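Local coordinates for protein Esterase/lipase (Lactobacillus rhamnosus, PDB 4N5H) that probably hydrolyses carboxylic esters, and may transfer acyl groups, as a serine esterase of the alpha/beta hydrolase fold, at residues A[22-32]-A[281-289]; A[139-150]-A[175-186]. The protein carries 1 engineered substitution. All blocks are in the same frame, centred on the assembly; numbering follows the deposited sequence. Where two conformers were deposited one is given.

Contact 1 of 2, residues A[22-32]-A[281-289]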
loop_
_atom_site.group_PDB
_atom_site.type_symbol
_atom_site.label_atom_id
_atom_site.label_comp_id
_atom_site.label_asym_id
_atom_site.label_seq_id
_atom_site.Cartn_x
_atom_site.Cartn_y
_atom_site.Cartn_z
ATOM N N ASP A 22 -14.391 -3.007 -9.405
ATOM C CA ASP A 22 -13.091 -2.856 -10.033
ATOM C C ASP A 22 -11.961 -2.534 -9.024
ATOM O O ASP A 22 -10.875 -3.059 -9.119
ATOM C CB ASP A 22 -13.099 -1.729 -11.117
ATOM C CG ASP A 22 -13.962 -2.080 -12.348
ATOM O OD1 ASP A 22 -14.293 -3.278 -12.521
ATOM O OD2 ASP A 22 -14.424 -1.178 -13.117
ATOM N N LYS A 23 -12.250 -1.641 -8.035
ATOM C CA LYS A 23 -11.301 -1.320 -7.030
ATOM C C LYS A 23 -10.954 -2.522 -6.191
ATOM O O LYS A 23 -9.794 -2.750 -5.975
ATOM C CB LYS A 23 -11.849 -0.217 -6.152
ATOM C CG LYS A 23 -10.910 0.278 -5.084
ATOM C CD LYS A 23 -11.688 1.361 -4.269
ATOM C CE LYS A 23 -10.813 2.029 -3.207
ATOM N NZ LYS A 23 -11.765 2.813 -2.314
ATOM N N ALA A 24 -11.961 -3.322 -5.839
ATOM C CA ALA A 24 -11.758 -4.542 -4.971
ATOM C C ALA A 24 -10.895 -5.532 -5.779
ATOM O O ALA A 24 -9.910 -6.111 -5.292
ATOM C CB ALA A 24 -13.088 -5.192 -4.572
ATOM N N ARG A 25 -11.231 -5.661 -7.072
ATOM C CA ARG A 25 -10.428 -6.612 -7.940
ATOM C C ARG A 25 -9.001 -6.188 -8.015
ATOM O O ARG A 25 -8.087 -7.052 -7.882
ATOM C CB ARG A 25 -11.041 -6.696 -9.335
ATOM C CG ARG A 25 -10.232 -7.614 -10.269
ATOM C CD ARG A 25 -10.755 -7.573 -11.729
ATOM N NE ARG A 25 -12.175 -7.662 -11.665
ATOM C CZ ARG A 25 -13.043 -6.686 -11.962
ATOM N NH1 ARG A 25 -12.620 -5.614 -12.526
ATOM N NH2 ARG A 25 -14.306 -6.838 -11.657
ATOM N N TYR A 26 -8.676 -4.900 -8.308
ATOM C CA TYR A 26 -7.330 -4.467 -8.442
ATOM C C TYR A 26 -6.574 -4.515 -7.109
ATOM O O TYR A 26 -5.367 -4.696 -7.099
ATOM C CB TYR A 26 -7.298 -3.050 -8.883
ATOM C CG TYR A 26 -7.173 -3.030 -10.341
ATOM C CD1 TYR A 26 -5.885 -3.140 -10.883
ATOM C CD2 TYR A 26 -8.274 -2.779 -11.203
ATOM C CE1 TYR A 26 -5.686 -3.104 -12.262
ATOM C CE2 TYR A 26 -8.067 -2.693 -12.607
ATOM C CZ TYR A 26 -6.772 -2.889 -13.122
ATOM O OH TYR A 26 -6.403 -2.871 -14.440
ATOM N N ALA A 27 -7.294 -4.430 -5.985
ATOM C CA ALA A 27 -6.577 -4.508 -4.700
ATOM C C ALA A 27 -6.035 -5.874 -4.507
ATOM O O ALA A 27 -4.966 -5.970 -3.870
ATOM C CB ALA A 27 -7.486 -4.178 -3.511
ATOM N N ASP A 28 -6.640 -6.890 -5.099
ATOM C CA ASP A 28 -6.124 -8.192 -4.865
ATOM C C ASP A 28 -5.290 -8.858 -5.993
ATOM O O ASP A 28 -4.469 -9.714 -5.764
ATOM C CB ASP A 28 -7.259 -9.074 -4.644
ATOM C CG ASP A 28 -7.928 -8.842 -3.280
ATOM O OD1 ASP A 28 -7.292 -8.385 -2.325
ATOM O OD2 ASP A 28 -9.103 -9.080 -3.236
ATOM N N GLU A 29 -5.593 -8.485 -7.210
ATOM C CA GLU A 29 -5.085 -9.193 -8.354
ATOM C C GLU A 29 -3.592 -9.099 -8.438
ATOM O O GLU A 29 -2.978 -7.997 -8.243
ATOM C CB GLU A 29 -5.744 -8.601 -9.613
ATOM C CG GLU A 29 -5.495 -9.431 -10.851
ATOM C CD GLU A 29 -5.883 -8.793 -12.176
ATOM O OE1 GLU A 29 -6.162 -7.573 -12.301
ATOM O OE2 GLU A 29 -5.882 -9.562 -13.161
ATOM N N ARG A 30 -2.963 -10.214 -8.836
ATOM C CA ARG A 30 -1.575 -10.194 -9.228
ATOM C C ARG A 30 -1.307 -9.164 -10.306
ATOM O O ARG A 30 -2.092 -9.031 -11.259
ATOM C CB ARG A 30 -1.183 -11.556 -9.792
ATOM C CG ARG A 30 0.319 -11.757 -10.007
ATOM C CD ARG A 30 0.540 -13.145 -10.551
ATOM N NE ARG A 30 1.870 -13.253 -11.120
ATOM C CZ ARG A 30 2.216 -14.179 -11.956
ATOM N NH1 ARG A 30 1.373 -15.167 -12.249
ATOM N NH2 ARG A 30 3.477 -14.166 -12.470
ATOM N N VAL A 31 -0.200 -8.462 -10.189
ATOM C CA VAL A 31 0.206 -7.484 -11.241
ATOM C C VAL A 31 1.268 -8.069 -12.125
ATOM O O VAL A 31 2.214 -8.653 -11.615
ATOM C CB VAL A 31 0.744 -6.244 -10.554
ATOM C CG1 VAL A 31 1.223 -5.260 -11.537
ATOM C CG2 VAL A 31 -0.300 -5.627 -9.629
ATOM N N PRO A 32 1.186 -7.837 -13.460
ATOM C CA PRO A 32 2.220 -8.403 -14.304
ATOM C C PRO A 32 3.579 -7.789 -13.948
ATOM O O PRO A 32 3.643 -6.610 -13.771
ATOM C CB PRO A 32 1.738 -8.066 -15.751
ATOM C CG PRO A 32 0.325 -7.818 -15.598
ATOM C CD PRO A 32 0.071 -7.263 -14.237
ATOM N N ASN A 281 -10.907 -11.690 -20.039
ATOM C CA ASN A 281 -9.454 -11.660 -20.403
ATOM C C ASN A 281 -8.731 -10.346 -20.203
ATOM O O ASN A 281 -7.514 -10.270 -20.162
ATOM C CB ASN A 281 -9.220 -12.230 -21.787
ATOM C CG ASN A 281 -9.904 -11.435 -22.850
ATOM O OD1 ASN A 281 -11.154 -11.331 -22.824
ATOM N ND2 ASN A 281 -9.164 -10.768 -23.673
ATOM N N VAL A 282 -9.522 -9.312 -20.098
ATOM C CA VAL A 282 -9.091 -7.977 -19.718
ATOM C C VAL A 282 -9.085 -7.789 -18.168
ATOM O O VAL A 282 -8.131 -7.214 -17.569
ATOM C CB VAL A 282 -10.015 -6.910 -20.307
ATOM C CG1 VAL A 282 -9.605 -5.483 -19.899
ATOM C CG2 VAL A 282 -9.943 -6.979 -21.844
ATOM N N GLN A 283 -10.128 -8.281 -17.512
ATOM C CA GLN A 283 -10.235 -8.152 -16.058
ATOM C C GLN A 283 -9.312 -9.051 -15.267
ATOM O O GLN A 283 -8.870 -8.624 -14.205
ATOM C CB GLN A 283 -11.664 -8.393 -15.598
ATOM C CG GLN A 283 -12.594 -7.350 -16.114
ATOM C CD GLN A 283 -14.049 -7.592 -15.613
ATOM O OE1 GLN A 283 -14.455 -8.705 -15.259
ATOM N NE2 GLN A 283 -14.754 -6.432 -15.443
ATOM N N HIS A 284 -8.957 -10.232 -15.792
ATOM C CA HIS A 284 -8.052 -11.185 -15.131
ATOM C C HIS A 284 -7.045 -11.743 -16.092
ATOM O O HIS A 284 -7.159 -12.915 -16.603
ATOM C CB HIS A 284 -8.868 -12.313 -14.529
ATOM C CG HIS A 284 -9.518 -11.927 -13.248
ATOM N ND1 HIS A 284 -8.811 -11.882 -12.068
ATOM C CD2 HIS A 284 -10.717 -11.425 -12.986
ATOM C CE1 HIS A 284 -9.608 -11.407 -11.105
ATOM N NE2 HIS A 284 -10.762 -11.115 -11.657
ATOM N N TRP A 285 -6.011 -10.936 -16.343
ATOM C CA TRP A 285 -4.919 -11.366 -17.229
ATOM C C TRP A 285 -4.287 -12.662 -16.835
ATOM O O TRP A 285 -3.775 -13.379 -17.685
ATOM C CB TRP A 285 -3.851 -10.264 -17.277
ATOM C CG TRP A 285 -3.040 -10.178 -16.043
ATOM C CD1 TRP A 285 -3.338 -9.494 -14.917
ATOM C CD2 TRP A 285 -1.869 -10.956 -15.737
ATOM N NE1 TRP A 285 -2.397 -9.791 -13.936
ATOM C CE2 TRP A 285 -1.461 -10.615 -14.439
ATOM C CE3 TRP A 285 -1.055 -11.797 -16.487
ATOM C CZ2 TRP A 285 -0.358 -11.148 -13.847
ATOM C CZ3 TRP A 285 -0.016 -12.359 -15.897
ATOM C CH2 TRP A 285 0.369 -12.050 -14.583
ATOM N N GLU A 286 -4.351 -12.968 -15.519
ATOM C CA GLU A 286 -3.533 -14.043 -14.977
ATOM C C GLU A 286 -4.202 -15.418 -15.160
ATOM O O GLU A 286 -3.583 -16.442 -14.952
ATOM C CB GLU A 286 -3.247 -13.718 -13.477
ATOM C CG GLU A 286 -4.355 -14.021 -12.455
ATOM C CD GLU A 286 -5.485 -13.013 -12.371
ATOM O OE1 GLU A 286 -5.571 -12.079 -13.225
ATOM O OE2 GLU A 286 -6.319 -13.149 -11.490
ATOM N N TRP A 287 -5.491 -15.450 -15.494
ATOM C CA TRP A 287 -6.100 -16.744 -15.615
ATOM C C TRP A 287 -5.521 -17.445 -16.879
ATOM O O TRP A 287 -5.361 -16.824 -17.933
ATOM C CB TRP A 287 -7.553 -16.644 -15.821
ATOM C CG TRP A 287 -8.341 -16.037 -14.715
ATOM C CD1 TRP A 287 -7.935 -15.716 -13.491
ATOM C CD2 TRP A 287 -9.759 -15.827 -14.763
ATOM N NE1 TRP A 287 -9.005 -15.274 -12.749
ATOM C CE2 TRP A 287 -10.137 -15.313 -13.512
ATOM C CE3 TRP A 287 -10.740 -16.019 -15.771
ATOM C CZ2 TRP A 287 -11.452 -14.894 -13.227
ATOM C CZ3 TRP A 287 -12.078 -15.652 -15.479
ATOM C CH2 TRP A 287 -12.420 -15.119 -14.214
ATOM N N PRO A 288 -5.393 -18.797 -16.851
ATOM C CA PRO A 288 -4.951 -19.552 -18.061
ATOM C C PRO A 288 -5.738 -19.266 -19.338
ATOM O O PRO A 288 -5.149 -19.068 -20.399
ATOM C CB PRO A 288 -5.155 -21.021 -17.622
ATOM C CG PRO A 288 -5.029 -20.992 -16.132
ATOM C CD PRO A 288 -5.442 -19.649 -15.641
ATOM N N GLU A 289 -7.049 -19.130 -19.268
ATOM C CA GLU A 289 -7.820 -18.809 -20.483
ATOM C C GLU A 289 -7.588 -17.414 -21.016
ATOM O O GLU A 289 -7.671 -17.136 -22.205
ATOM C CB GLU A 289 -9.307 -18.993 -20.247
ATOM C CG GLU A 289 -9.820 -20.409 -19.878
ATOM C CD GLU A 289 -9.869 -20.644 -18.391
ATOM O OE1 GLU A 289 -9.136 -19.998 -17.589
ATOM O OE2 GLU A 289 -10.703 -21.500 -18.036
HETATM O O HOH W 1 -6.912 -4.669 -16.675
HETATM O O HOH W 2 -6.178 -8.096 -15.788
HETATM O O HOH W 3 -4.489 -12.636 -9.202
#

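Contact 2 of 2, residues A[139-150]-A[175-186]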
loop_
_atom_site.group_PDB
_atom_site.type_symbol
_atom_site.label_atom_id
_atom_site.label_comp_id
_atom_site.label_asym_id
_atom_site.label_seq_id
_atom_site.Cartn_x
_atom_site.Cartn_y
_atom_site.Cartn_z
ATOM N N HIS A 139 3.472 -1.491 -37.379
ATOM C CA HIS A 139 2.768 -2.659 -36.953
ATOM C C HIS A 139 1.975 -2.255 -35.730
ATOM O O HIS A 139 2.558 -2.161 -34.639
ATOM C CB HIS A 139 3.724 -3.713 -36.592
ATOM C CG HIS A 139 4.675 -4.097 -37.705
ATOM N ND1 HIS A 139 6.004 -3.726 -37.668
ATOM C CD2 HIS A 139 4.487 -4.691 -38.924
ATOM C CE1 HIS A 139 6.616 -4.082 -38.789
ATOM N NE2 HIS A 139 5.738 -4.721 -39.543
ATOM N N VAL A 140 0.646 -2.142 -35.930
ATOM C CA VAL A 140 -0.252 -1.556 -34.907
ATOM C C VAL A 140 -1.437 -2.483 -34.711
ATOM O O VAL A 140 -2.230 -2.741 -35.616
ATOM C CB VAL A 140 -0.725 -0.154 -35.225
ATOM C CG1 VAL A 140 -1.659 0.414 -34.123
ATOM C CG2 VAL A 140 0.484 0.773 -35.408
ATOM N N LEU A 141 -1.635 -2.900 -33.461
ATOM C CA LEU A 141 -2.823 -3.624 -33.046
ATOM C C LEU A 141 -3.753 -2.629 -32.278
ATOM O O LEU A 141 -3.313 -2.086 -31.259
ATOM C CB LEU A 141 -2.481 -4.745 -32.119
ATOM C CG LEU A 141 -3.591 -5.482 -31.367
ATOM C CD1 LEU A 141 -4.690 -5.956 -32.263
ATOM C CD2 LEU A 141 -3.065 -6.617 -30.512
ATOM N N LEU A 142 -4.951 -2.402 -32.778
ATOM C CA LEU A 142 -5.966 -1.592 -32.118
ATOM C C LEU A 142 -6.913 -2.536 -31.406
ATOM O O LEU A 142 -7.441 -3.484 -32.069
ATOM C CB LEU A 142 -6.716 -0.780 -33.096
ATOM C CG LEU A 142 -7.803 0.133 -32.510
ATOM C CD1 LEU A 142 -7.220 1.198 -31.625
ATOM C CD2 LEU A 142 -8.650 0.723 -33.614
ATOM N N THR A 143 -7.140 -2.350 -30.094
ATOM C CA THR A 143 -8.031 -3.225 -29.351
ATOM C C THR A 143 -8.884 -2.435 -28.430
ATOM O O THR A 143 -8.476 -1.358 -28.032
ATOM C CB THR A 143 -7.309 -4.331 -28.651
ATOM O OG1 THR A 143 -8.252 -5.303 -28.223
ATOM C CG2 THR A 143 -6.581 -3.798 -27.473
ATOM N N GLY A 144 -10.086 -2.918 -28.237
ATOM C CA GLY A 144 -11.025 -2.362 -27.294
ATOM C C GLY A 144 -11.936 -3.394 -26.716
ATOM O O GLY A 144 -12.326 -4.359 -27.405
ATOM N N ASP A 145 -12.368 -3.121 -25.475
ATOM C CA ASP A 145 -13.302 -4.050 -24.796
ATOM C C ASP A 145 -14.641 -3.395 -24.517
ATOM O O ASP A 145 -14.682 -2.238 -24.054
ATOM C CB ASP A 145 -12.768 -4.613 -23.494
ATOM C CG ASP A 145 -12.523 -3.595 -22.459
ATOM O OD1 ASP A 145 -13.275 -3.675 -21.415
ATOM O OD2 ASP A 145 -11.552 -2.785 -22.625
ATOM N N SER A 146 -15.713 -4.142 -24.832
ATOM C CA SER A 146 -17.125 -3.693 -24.598
ATOM C C SER A 146 -17.586 -2.315 -25.314
ATOM O O SER A 146 -17.526 -2.206 -26.550
ATOM C CB SER A 146 -17.354 -3.715 -23.037
ATOM O OG SER A 146 -18.766 -3.740 -22.735
ATOM N N ALA A 147 -17.927 -1.236 -24.568
ATOM C CA ALA A 147 -17.983 0.072 -25.207
ATOM C C ALA A 147 -16.686 0.524 -25.859
ATOM O O ALA A 147 -16.655 1.153 -26.916
ATOM C CB ALA A 147 -18.448 1.111 -24.229
ATOM N N GLY A 148 -15.533 0.060 -25.330
ATOM C CA GLY A 148 -14.300 0.325 -25.991
ATOM C C GLY A 148 -14.160 -0.446 -27.313
ATOM O O GLY A 148 -13.414 0.024 -28.210
ATOM N N GLY A 149 -14.762 -1.638 -27.419
ATOM C CA GLY A 149 -14.823 -2.351 -28.683
ATOM C C GLY A 149 -15.719 -1.669 -29.734
ATOM O O GLY A 149 -15.417 -1.671 -30.886
ATOM N N HIS A 150 -16.803 -1.108 -29.278
ATOM C CA HIS A 150 -17.626 -0.230 -30.130
ATOM C C HIS A 150 -16.756 0.874 -30.654
ATOM O O HIS A 150 -16.709 1.080 -31.878
ATOM C CB HIS A 150 -18.741 0.391 -29.305
ATOM C CG HIS A 150 -19.472 1.488 -29.983
ATOM N ND1 HIS A 150 -19.332 2.807 -29.655
ATOM C CD2 HIS A 150 -20.409 1.440 -30.982
ATOM C CE1 HIS A 150 -20.154 3.538 -30.401
ATOM N NE2 HIS A 150 -20.752 2.735 -31.277
ATOM N N PHE A 175 -0.623 6.436 -39.678
ATOM C CA PHE A 175 -0.292 5.035 -39.575
ATOM C C PHE A 175 -1.575 4.291 -39.768
ATOM O O PHE A 175 -2.611 4.914 -39.805
ATOM C CB PHE A 175 0.445 4.711 -38.276
ATOM C CG PHE A 175 -0.313 5.020 -36.985
ATOM C CD1 PHE A 175 -1.248 4.110 -36.442
ATOM C CD2 PHE A 175 -0.131 6.219 -36.328
ATOM C CE1 PHE A 175 -1.921 4.379 -35.260
ATOM C CE2 PHE A 175 -0.772 6.490 -35.091
ATOM C CZ PHE A 175 -1.662 5.553 -34.551
ATOM N N ASN A 176 -1.479 2.974 -39.969
ATOM C CA ASN A 176 -2.663 2.157 -40.263
ATOM C C ASN A 176 -2.760 1.134 -39.128
ATOM O O ASN A 176 -1.778 0.898 -38.434
ATOM C CB ASN A 176 -2.448 1.349 -41.555
ATOM C CG ASN A 176 -2.095 2.215 -42.804
ATOM O OD1 ASN A 176 -2.851 3.098 -43.205
ATOM N ND2 ASN A 176 -0.917 1.914 -43.435
ATOM N N PHE A 177 -3.863 0.439 -39.042
ATOM C CA PHE A 177 -4.057 -0.675 -38.104
ATOM C C PHE A 177 -3.807 -1.995 -38.808
ATOM O O PHE A 177 -4.421 -2.263 -39.897
ATOM C CB PHE A 177 -5.464 -0.654 -37.531
ATOM C CG PHE A 177 -5.859 0.677 -36.980
ATOM C CD1 PHE A 177 -6.973 1.333 -37.429
ATOM C CD2 PHE A 177 -5.061 1.265 -36.016
ATOM C CE1 PHE A 177 -7.309 2.604 -36.919
ATOM C CE2 PHE A 177 -5.419 2.493 -35.484
ATOM C CZ PHE A 177 -6.511 3.183 -35.955
ATOM N N THR A 178 -2.892 -2.780 -38.277
ATOM C CA THR A 178 -2.583 -4.102 -38.765
ATOM C C THR A 178 -3.705 -5.122 -38.470
ATOM O O THR A 178 -4.040 -5.984 -39.298
ATOM C CB THR A 178 -1.242 -4.569 -38.149
ATOM O OG1 THR A 178 -0.268 -3.581 -38.414
ATOM C CG2 THR A 178 -0.784 -5.902 -38.717
ATOM N N LEU A 179 -4.323 -4.982 -37.304
ATOM C CA LEU A 179 -5.361 -5.848 -36.846
ATOM C C LEU A 179 -6.220 -5.021 -35.878
ATOM O O LEU A 179 -5.647 -4.217 -35.136
ATOM C CB LEU A 179 -4.751 -7.007 -36.061
ATOM C CG LEU A 179 -5.724 -8.000 -35.402
ATOM C CD1 LEU A 179 -6.735 -8.693 -36.352
ATOM C CD2 LEU A 179 -4.918 -9.114 -34.663
ATOM N N VAL A 180 -7.498 -5.256 -35.863
ATOM C CA VAL A 180 -8.412 -4.657 -34.918
ATOM C C VAL A 180 -9.080 -5.800 -34.155
ATOM O O VAL A 180 -9.863 -6.598 -34.680
ATOM C CB VAL A 180 -9.439 -3.798 -35.573
ATOM C CG1 VAL A 180 -10.313 -3.156 -34.558
ATOM C CG2 VAL A 180 -8.824 -2.713 -36.420
ATOM N N ALA A 181 -8.761 -5.863 -32.848
ATOM C CA ALA A 181 -9.258 -6.932 -31.970
ATOM C C ALA A 181 -10.319 -6.394 -31.000
ATOM O O ALA A 181 -10.060 -5.447 -30.247
ATOM C CB ALA A 181 -8.179 -7.565 -31.183
ATOM N N LEU A 182 -11.501 -6.955 -31.107
ATOM C CA LEU A 182 -12.646 -6.486 -30.303
ATOM C C LEU A 182 -12.953 -7.521 -29.263
ATOM O O LEU A 182 -13.213 -8.677 -29.594
ATOM C CB LEU A 182 -13.838 -6.232 -31.181
ATOM C CG LEU A 182 -13.612 -5.334 -32.403
ATOM C CD1 LEU A 182 -14.869 -5.268 -33.256
ATOM C CD2 LEU A 182 -13.090 -3.975 -32.064
ATOM N N VAL A 183 -12.993 -7.128 -28.013
ATOM C CA VAL A 183 -13.271 -8.053 -26.930
ATOM C C VAL A 183 -14.691 -7.747 -26.395
ATOM O O VAL A 183 -14.906 -6.711 -25.809
ATOM C CB VAL A 183 -12.237 -7.938 -25.750
ATOM C CG1 VAL A 183 -12.564 -8.844 -24.568
ATOM C CG2 VAL A 183 -10.848 -8.268 -26.251
ATOM N N CYS A 184 -15.609 -8.691 -26.556
ATOM C CA CYS A 184 -17.000 -8.549 -26.171
ATOM C C CYS A 184 -17.563 -7.171 -26.548
ATOM O O CYS A 184 -18.078 -6.441 -25.720
ATOM C CB CYS A 184 -17.236 -8.755 -24.655
ATOM S SG CYS A 184 -16.669 -10.386 -24.087
ATOM N N PRO A 185 -17.434 -6.822 -27.841
ATOM C CA PRO A 185 -17.815 -5.465 -28.201
ATOM C C PRO A 185 -19.329 -5.253 -28.110
ATOM O O PRO A 185 -20.103 -6.198 -28.287
ATOM C CB PRO A 185 -17.428 -5.351 -29.665
ATOM C CG PRO A 185 -17.489 -6.743 -30.135
ATOM C CD PRO A 185 -16.908 -7.560 -28.988
ATOM N N VAL A 186 -19.716 -4.006 -27.875
ATOM C CA VAL A 186 -21.095 -3.527 -28.052
ATOM C C VAL A 186 -21.173 -2.709 -29.335
ATOM O O VAL A 186 -21.388 -1.528 -29.321
ATOM C CB VAL A 186 -21.580 -2.867 -26.796
ATOM C CG1 VAL A 186 -23.092 -2.595 -26.912
ATOM C CG2 VAL A 186 -21.375 -3.876 -25.670
#

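Contact 1 of 2, residues A[22-32]-A[281-289]
The last turns of helix 2-28 and the extended chain after it run past the type I turn from His284 to Trp287, Arg25 facing Gln283, Glu29 facing His284 and Arg30 facing Glu286. Trp285 fills the centre. Its NE1 donates to Arg30 O at 2.8 Å, the acceptor lying in the indole plane but the donor well above the carbonyl plane. Pro32 CG makes a CH-pi contact over one face, 3.7 Å from the centroid of the five-membered ring, while the CB of Glu286 covers the opposite face. CH2 of the same indole touches the face of the Arg30 guanidinium, whose charge is met by Glu33. With an alanine in place of Trp285, Arg30 O is likely to lose its N-H donor and a gap to open between Pro32 and Glu286. Toward the helix, the Gln283 amide, held by Lys277, stacks on the Arg25 guanidinium with planes 20° apart; Arg25 turns at chi3 (-45°), and its NH1 forms a salt bridge with Asp22 OD1 at 2.9 Å, Asp22 OD2 bonding to Tyr79. Glu40 of the second subunit takes Arg25 NE and His284 NE2. Glu286 OE2 receives His284 ND1 on its syn side. Asn87 holds Glu29 OE1; in the conformer given, Glu29 OE2 lies 2.5 Å from Glu286 OE1, and if that somewhat doubtful approach is real, one of these buried acids probably carries a proton.

Contact 2 of 2, residues A[139-150]-A[175-186]
Val140 to Asp145 and Leu179 to Val183 are neighbouring parallel strands of the alpha/beta hydrolase sheet, and the first ends in a Gly-Asp-Ser-Ala-Gly turn that fits a nucleophile elbow. The axes of these two short segments approach to 4.7 Å, their directions 16° apart. The strands are firmly paired: Leu142 N donates to Leu179 O, Ala181 N to Leu142 O at 2.8 Å, and Val183 N to Gly144 O. Ala181 O is gripped twice, by Gly144 N and by Thr143 OG1, which a chi1 of -166° swings beside its own carbonyl carbon to reach the acceptor at 2.7 Å from above the carbonyl plane. Side chains pack tightly where Leu141 CD1 meets both Leu179 and Ala181 CB. Toward the more exposed Asn176 and Thr178 the regular register gives way: Val140 O takes Thr178 N and, only weakly, Leu179 N, while Thr178 OG1 accepts from Val140 N at 3.0 Å. Phe177 nevertheless stays buried, Leu142 CD2 sitting over its face and Val140 CG1 at its edge. At the elbow, Ser146 has a positive phi (58°), and its OG bonds to His278, consistent with a nucleophile. Ser146 O accepts from both His150 N and Val186 N, the latter at 3.1 Å.

Contact 1 joins the N-terminal helix to the chain near the C-terminal end, and the parallel strand pair of contact 2 lies between its segments in sequence. Their centres are 20 Å apart, yet they touch: Asn281 OD1 packs against Val183 CG1 at 3.3 Å, and Val282 CG2 against Asp145 CB at 4.0 Å. The probable active site lies by this junction. Contact 2 supplies Ser146 of a likely Ser-His-Asp triad with His278 and Asp243, and Cys184 touches both partners. Segment 281-289 follows His278 closely, and Gln283 comes near the triad without touching it. Contact 1 meets a second subunit, whereas no other chain of the assembly touches contact 2.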